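Local coordinates for protein predicted component of a thermophile-specific DNA repair system, contains a RAMP domain (Methanopyrus kandleri, PDB 4N0L) that probably binds crRNA as the Csm3 subunit of a type III-A CRISPR antiviral complex, and holds a zinc ion, at residues Glu239-Glu253 / Arg332-Val344. Numbering follows the deposited sequence.
Sequences ESDLKYLMSSLKLVE and RPEEWVERLDEVV
Pro333 fits as a knob into a hole formed by Met246, Leu249, Lys250 and Glu253, with its CG 3.8 Å from Leu249 CB. Beside it, Met246 points at helix 333-338. A bend at chi2 (-59°) brings its thioether slantwise to Trp336, where Met246 CE lies 3.7 Å from Trp336 CB, and Met246 SD lies 5.0 Å from the centroid of the Trp336 five-membered ring, an oblique Met-aromatic contact. Val337 CG2 packs 3.5 Å from Met246 CB, and Leu340 CD1 approaches Lys243 N at 3.4 Å and also touches Leu242 CB. At one end of the interface Arg332 grips Glu253 side-on: Arg332 NE reaches Glu253 OE2 at 2.9 Å and NH1 reaches OE1 at 3.2 Å. Both nitrogens approach from above the carboxylate plane, which stands 79° from the guanidinium. The carboxylate is further fixed by Phe270 N, which bonds OE2, and by a water linking OE1 to Glu334 N. Behind the contact, Trp336 NE1 donates to Ile272 O, tying helix 333-338 to strand 268-278. Helices 239-253 and 333-338 run nearly antiparallel (155°), their segment axes 8.3 Å apart at closest approach, packing the short C-terminal helices 333-338 and 340-345 against helix 238-255, which follows strand 223-231 of the antiparallel sheet in this RRM-like RAMP fold.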
loop_
_atom_site.group_PDB
_atom_site.type_symbol
_atom_site.label_atom_id
_atom_site.label_comp_id
_atom_site.label_asym_id
_atom_site.label_seq_id
_atom_site.Cartn_x
_atom_site.Cartn_y
_atom_site.Cartn_z
ATOM N N GLU A 239 7.713 12.673 -2.153
ATOM C CA GLU A 239 8.079 11.977 -3.380
ATOM C C GLU A 239 8.565 10.563 -3.087
ATOM O O GLU A 239 8.231 9.622 -3.810
ATOM C CB GLU A 239 9.150 12.752 -4.147
ATOM C CG GLU A 239 9.641 12.029 -5.387
ATOM C CD GLU A 239 10.386 12.937 -6.338
ATOM O OE1 GLU A 239 10.772 14.049 -5.922
ATOM O OE2 GLU A 239 10.577 12.541 -7.506
ATOM N N SER A 240 9.358 10.424 -2.029
ATOM C CA SER A 240 9.887 9.126 -1.635
ATOM C C SER A 240 8.760 8.154 -1.304
ATOM O O SER A 240 8.807 6.986 -1.694
ATOM C CB SER A 240 10.828 9.268 -0.437
ATOM O OG SER A 240 12.176 9.048 -0.820
ATOM N N ASP A 241 7.745 8.645 -0.597
ATOM C CA ASP A 241 6.597 7.822 -0.232
ATOM C C ASP A 241 5.857 7.331 -1.474
ATOM O O ASP A 241 5.489 6.158 -1.563
ATOM C CB ASP A 241 5.631 8.599 0.665
ATOM C CG ASP A 241 6.095 8.668 2.110
ATOM O OD1 ASP A 241 7.151 8.084 2.438
ATOM O OD2 ASP A 241 5.390 9.305 2.923
ATOM N N LEU A 242 5.650 8.234 -2.427
ATOM C CA LEU A 242 4.965 7.900 -3.670
ATOM C C LEU A 242 5.725 6.827 -4.437
ATOM O O LEU A 242 5.123 5.905 -4.989
ATOM C CB LEU A 242 4.787 9.144 -4.540
ATOM C CG LEU A 242 3.837 10.208 -3.989
ATOM C CD1 LEU A 242 3.678 11.352 -4.979
ATOM C CD2 LEU A 242 2.487 9.603 -3.631
ATOM N N LYS A 243 7.048 6.954 -4.467
ATOM C CA LYS A 243 7.905 5.959 -5.102
ATOM C C LYS A 243 7.719 4.584 -4.481
ATOM O O LYS A 243 7.574 3.588 -5.187
ATOM C CB LYS A 243 9.374 6.377 -5.010
ATOM C CG LYS A 243 10.307 5.516 -5.848
ATOM C CD LYS A 243 11.631 5.274 -5.143
ATOM C CE LYS A 243 12.351 6.580 -4.861
ATOM N NZ LYS A 243 13.494 6.392 -3.928
ATOM N N TYR A 244 7.720 4.539 -3.154
ATOM C CA TYR A 244 7.620 3.275 -2.437
ATOM C C TYR A 244 6.202 2.709 -2.479
ATOM O O TYR A 244 6.018 1.497 -2.558
ATOM C CB TYR A 244 8.091 3.454 -0.992
ATOM C CG TYR A 244 9.562 3.799 -0.890
ATOM C CD1 TYR A 244 10.493 3.203 -1.733
ATOM C CD2 TYR A 244 10.021 4.727 0.039
ATOM C CE1 TYR A 244 11.837 3.514 -1.649
ATOM C CE2 TYR A 244 11.364 5.046 0.128
ATOM C CZ TYR A 244 12.268 4.436 -0.719
ATOM O OH TYR A 244 13.606 4.745 -0.639
ATOM N N LEU A 245 5.207 3.589 -2.437
ATOM C CA LEU A 245 3.818 3.166 -2.568
ATOM C C LEU A 245 3.582 2.521 -3.933
ATOM O O LEU A 245 3.021 1.427 -4.026
ATOM C CB LEU A 245 2.869 4.349 -2.373
ATOM C CG LEU A 245 1.389 4.042 -2.619
ATOM C CD1 LEU A 245 0.918 2.918 -1.705
ATOM C CD2 LEU A 245 0.536 5.287 -2.432
ATOM N N MET A 246 4.013 3.208 -4.988
ATOM C CA MET A 246 3.933 2.673 -6.344
ATOM C C MET A 246 4.709 1.367 -6.454
ATOM O O MET A 246 4.235 0.403 -7.057
ATOM C CB MET A 246 4.469 3.679 -7.363
ATOM C CG MET A 246 3.586 4.894 -7.605
ATOM S SD MET A 246 1.941 4.469 -8.199
ATOM C CE MET A 246 1.232 6.102 -8.407
ATOM N N SER A 247 5.908 1.350 -5.876
ATOM C CA SER A 247 6.758 0.164 -5.892
ATOM C C SER A 247 6.068 -1.036 -5.257
ATOM O O SER A 247 6.192 -2.161 -5.744
ATOM C CB SER A 247 8.077 0.435 -5.166
ATOM O OG SER A 247 8.769 1.518 -5.763
ATOM N N SER A 248 5.331 -0.790 -4.177
ATOM C CA SER A 248 4.641 -1.869 -3.485
ATOM C C SER A 248 3.540 -2.434 -4.384
ATOM O O SER A 248 3.300 -3.641 -4.399
ATOM C CB SER A 248 4.070 -1.387 -2.148
ATOM O OG SER A 248 2.952 -0.532 -2.330
ATOM N N LEU A 249 2.896 -1.561 -5.155
ATOM C CA LEU A 249 1.868 -1.990 -6.102
ATOM C C LEU A 249 2.484 -2.791 -7.249
ATOM O O LEU A 249 1.897 -3.760 -7.727
ATOM C CB LEU A 249 1.096 -0.786 -6.647
ATOM C CG LEU A 249 0.350 0.048 -5.604
ATOM C CD1 LEU A 249 -0.352 1.235 -6.247
ATOM C CD2 LEU A 249 -0.640 -0.816 -4.835
ATOM N N LYS A 250 3.667 -2.371 -7.685
ATOM C CA LYS A 250 4.430 -3.101 -8.694
ATOM C C LYS A 250 4.756 -4.512 -8.203
ATOM O O LYS A 250 4.692 -5.478 -8.968
ATOM C CB LYS A 250 5.709 -2.336 -9.042
ATOM C CG LYS A 250 6.810 -3.163 -9.689
ATOM C CD LYS A 250 6.429 -3.621 -11.082
ATOM C CE LYS A 250 7.615 -4.257 -11.787
ATOM N NZ LYS A 250 7.227 -4.855 -13.091
ATOM N N LEU A 251 5.105 -4.619 -6.923
ATOM C CA LEU A 251 5.400 -5.907 -6.305
ATOM C C LEU A 251 4.170 -6.805 -6.260
ATOM O O LEU A 251 4.266 -8.015 -6.466
ATOM C CB LEU A 251 5.949 -5.707 -4.895
ATOM C CG LEU A 251 7.337 -5.073 -4.809
ATOM C CD1 LEU A 251 7.642 -4.664 -3.382
ATOM C CD2 LEU A 251 8.396 -6.028 -5.339
ATOM N N VAL A 252 3.017 -6.207 -5.971
ATOM C CA VAL A 252 1.755 -6.940 -5.957
ATOM C C VAL A 252 1.431 -7.454 -7.363
ATOM O O VAL A 252 0.922 -8.565 -7.526
ATOM C CB VAL A 252 0.602 -6.065 -5.424
ATOM C CG1 VAL A 252 -0.722 -6.803 -5.526
ATOM C CG2 VAL A 252 0.865 -5.679 -3.977
ATOM N N GLU A 253 1.727 -6.644 -8.375
ATOM C CA GLU A 253 1.575 -7.068 -9.768
ATOM C C GLU A 253 2.448 -8.286 -10.073
ATOM O O GLU A 253 1.982 -9.259 -10.661
ATOM C CB GLU A 253 1.914 -5.923 -10.733
ATOM C CG GLU A 253 0.935 -4.752 -10.677
ATOM C CD GLU A 253 1.251 -3.655 -11.686
ATOM O OE1 GLU A 253 2.423 -3.541 -12.103
ATOM O OE2 GLU A 253 0.328 -2.897 -12.053
ATOM N N ARG A 332 0.969 2.435 -15.435
ATOM C CA ARG A 332 1.184 1.376 -14.462
ATOM C C ARG A 332 2.071 1.927 -13.341
ATOM O O ARG A 332 2.755 2.930 -13.547
ATOM C CB ARG A 332 1.811 0.153 -15.138
ATOM C CG ARG A 332 0.892 -0.513 -16.158
ATOM C CD ARG A 332 -0.065 -1.502 -15.506
ATOM N NE ARG A 332 0.632 -2.631 -14.898
ATOM C CZ ARG A 332 0.910 -3.767 -15.531
ATOM N NH1 ARG A 332 1.550 -4.741 -14.897
ATOM N NH2 ARG A 332 0.551 -3.928 -16.796
ATOM N N PRO A 333 2.046 1.291 -12.152
ATOM C CA PRO A 333 2.823 1.760 -10.995
ATOM C C PRO A 333 4.275 2.108 -11.323
ATOM O O PRO A 333 4.748 3.179 -10.944
ATOM C CB PRO A 333 2.758 0.572 -10.036
ATOM C CG PRO A 333 1.446 -0.049 -10.327
ATOM C CD PRO A 333 1.223 0.115 -11.808
ATOM N N GLU A 334 4.957 1.220 -12.039
ATOM C CA GLU A 334 6.363 1.418 -12.373
ATOM C C GLU A 334 6.552 2.602 -13.322
ATOM O O GLU A 334 7.591 3.265 -13.310
ATOM C CB GLU A 334 6.934 0.143 -12.996
ATOM C CG GLU A 334 8.407 0.209 -13.355
ATOM C CD GLU A 334 8.868 -1.012 -14.126
ATOM O OE1 GLU A 334 8.013 -1.854 -14.471
ATOM O OE2 GLU A 334 10.086 -1.129 -14.385
ATOM N N GLU A 335 5.536 2.882 -14.131
ATOM C CA GLU A 335 5.590 4.012 -15.050
ATOM C C GLU A 335 5.418 5.339 -14.314
ATOM O O GLU A 335 6.048 6.337 -14.663
ATOM C CB GLU A 335 4.529 3.865 -16.143
ATOM C CG GLU A 335 4.716 2.627 -17.005
ATOM C CD GLU A 335 3.700 2.534 -18.124
ATOM O OE1 GLU A 335 2.492 2.427 -17.827
ATOM O OE2 GLU A 335 4.110 2.569 -19.303
ATOM N N TRP A 336 4.567 5.346 -13.294
ATOM C CA TRP A 336 4.411 6.521 -12.443
ATOM C C TRP A 336 5.708 6.853 -11.711
ATOM O O TRP A 336 6.046 8.024 -11.537
ATOM C CB TRP A 336 3.277 6.320 -11.437
ATOM C CG TRP A 336 1.920 6.553 -12.021
ATOM C CD1 TRP A 336 1.009 5.604 -12.383
ATOM C CD2 TRP A 336 1.323 7.819 -12.325
ATOM N NE1 TRP A 336 -0.122 6.201 -12.884
ATOM C CE2 TRP A 336 0.046 7.562 -12.862
ATOM C CE3 TRP A 336 1.742 9.148 -12.192
ATOM C CZ2 TRP A 336 -0.816 8.579 -13.266
ATOM C CZ3 TRP A 336 0.886 10.158 -12.595
ATOM C CH2 TRP A 336 -0.377 9.868 -13.125
ATOM N N VAL A 337 6.421 5.818 -11.275
ATOM C CA VAL A 337 7.694 5.994 -10.587
ATOM C C VAL A 337 8.685 6.753 -11.461
ATOM O O VAL A 337 9.276 7.744 -11.032
ATOM C CB VAL A 337 8.322 4.642 -10.190
ATOM C CG1 VAL A 337 9.752 4.837 -9.709
ATOM C CG2 VAL A 337 7.496 3.971 -9.115
ATOM N N GLU A 338 8.836 6.289 -12.697
ATOM C CA GLU A 338 9.792 6.857 -13.642
ATOM C C GLU A 338 9.539 8.336 -13.925
ATOM O O GLU A 338 10.439 9.053 -14.357
ATOM C CB GLU A 338 9.764 6.066 -14.951
ATOM C CG GLU A 338 10.512 4.742 -14.884
ATOM C CD GLU A 338 10.061 3.757 -15.947
ATOM O OE1 GLU A 338 9.309 4.163 -16.860
ATOM O OE2 GLU A 338 10.456 2.575 -15.866
ATOM N N ARG A 339 8.316 8.790 -13.673
ATOM C CA ARG A 339 7.933 10.165 -13.975
ATOM C C ARG A 339 7.585 10.958 -12.716
ATOM O O ARG A 339 6.862 11.950 -12.785
ATOM C CB ARG A 339 6.746 10.176 -14.938
ATOM C CG ARG A 339 7.074 9.644 -16.320
ATOM C CD ARG A 339 5.827 9.157 -17.041
ATOM N NE ARG A 339 6.148 8.549 -18.330
ATOM C CZ ARG A 339 6.616 7.313 -18.478
ATOM N NH1 ARG A 339 6.821 6.547 -17.415
ATOM N NH2 ARG A 339 6.882 6.845 -19.689
ATOM N N LEU A 340 8.109 10.532 -11.571
ATOM C CA LEU A 340 7.708 11.121 -10.296
ATOM C C LEU A 340 8.281 12.516 -10.072
ATOM O O LEU A 340 7.635 13.359 -9.449
ATOM C CB LEU A 340 8.116 10.217 -9.138
ATOM C CG LEU A 340 7.049 9.230 -8.676
ATOM C CD1 LEU A 340 7.497 8.574 -7.395
ATOM C CD2 LEU A 340 5.713 9.932 -8.485
ATOM N N ASP A 341 9.494 12.751 -10.564
ATOM C CA ASP A 341 10.085 14.084 -10.531
ATOM C C ASP A 341 9.148 15.049 -11.235
ATOM O O ASP A 341 8.811 16.116 -10.719
ATOM C CB ASP A 341 11.459 14.096 -11.200
ATOM C CG ASP A 341 12.529 13.444 -10.349
ATOM O OD1 ASP A 341 12.330 13.336 -9.121
ATOM O OD2 ASP A 341 13.570 13.038 -10.908
ATOM N N GLU A 342 8.734 14.642 -12.427
ATOM C CA GLU A 342 7.805 15.392 -13.254
ATOM C C GLU A 342 6.472 15.617 -12.534
ATOM O O GLU A 342 5.940 16.726 -12.529
ATOM C CB GLU A 342 7.601 14.638 -14.567
ATOM C CG GLU A 342 6.872 15.376 -15.659
ATOM C CD GLU A 342 7.271 14.865 -17.033
ATOM O OE1 GLU A 342 6.937 15.516 -18.043
ATOM O OE2 GLU A 342 7.928 13.804 -17.097
ATOM N N VAL A 343 5.947 14.560 -11.919
ATOM C CA VAL A 343 4.669 14.622 -11.207
ATOM C C VAL A 343 4.696 15.549 -9.991
ATOM O O VAL A 343 3.861 16.445 -9.866
ATOM C CB VAL A 343 4.220 13.219 -10.745
ATOM C CG1 VAL A 343 3.051 13.327 -9.782
ATOM C CG2 VAL A 343 3.837 12.371 -11.940
ATOM N N VAL A 344 5.654 15.324 -9.095
ATOM C CA VAL A 344 5.746 16.078 -7.846
ATOM C C VAL A 344 5.950 17.572 -8.110
ATOM O O VAL A 344 5.479 18.420 -7.347
ATOM C CB VAL A 344 6.887 15.531 -6.953
ATOM C CG1 VAL A 344 7.095 16.404 -5.725
ATOM C CG2 VAL A 344 6.588 14.098 -6.538
HETATM O O HOH W 1 4.030 -1.338 -12.906
#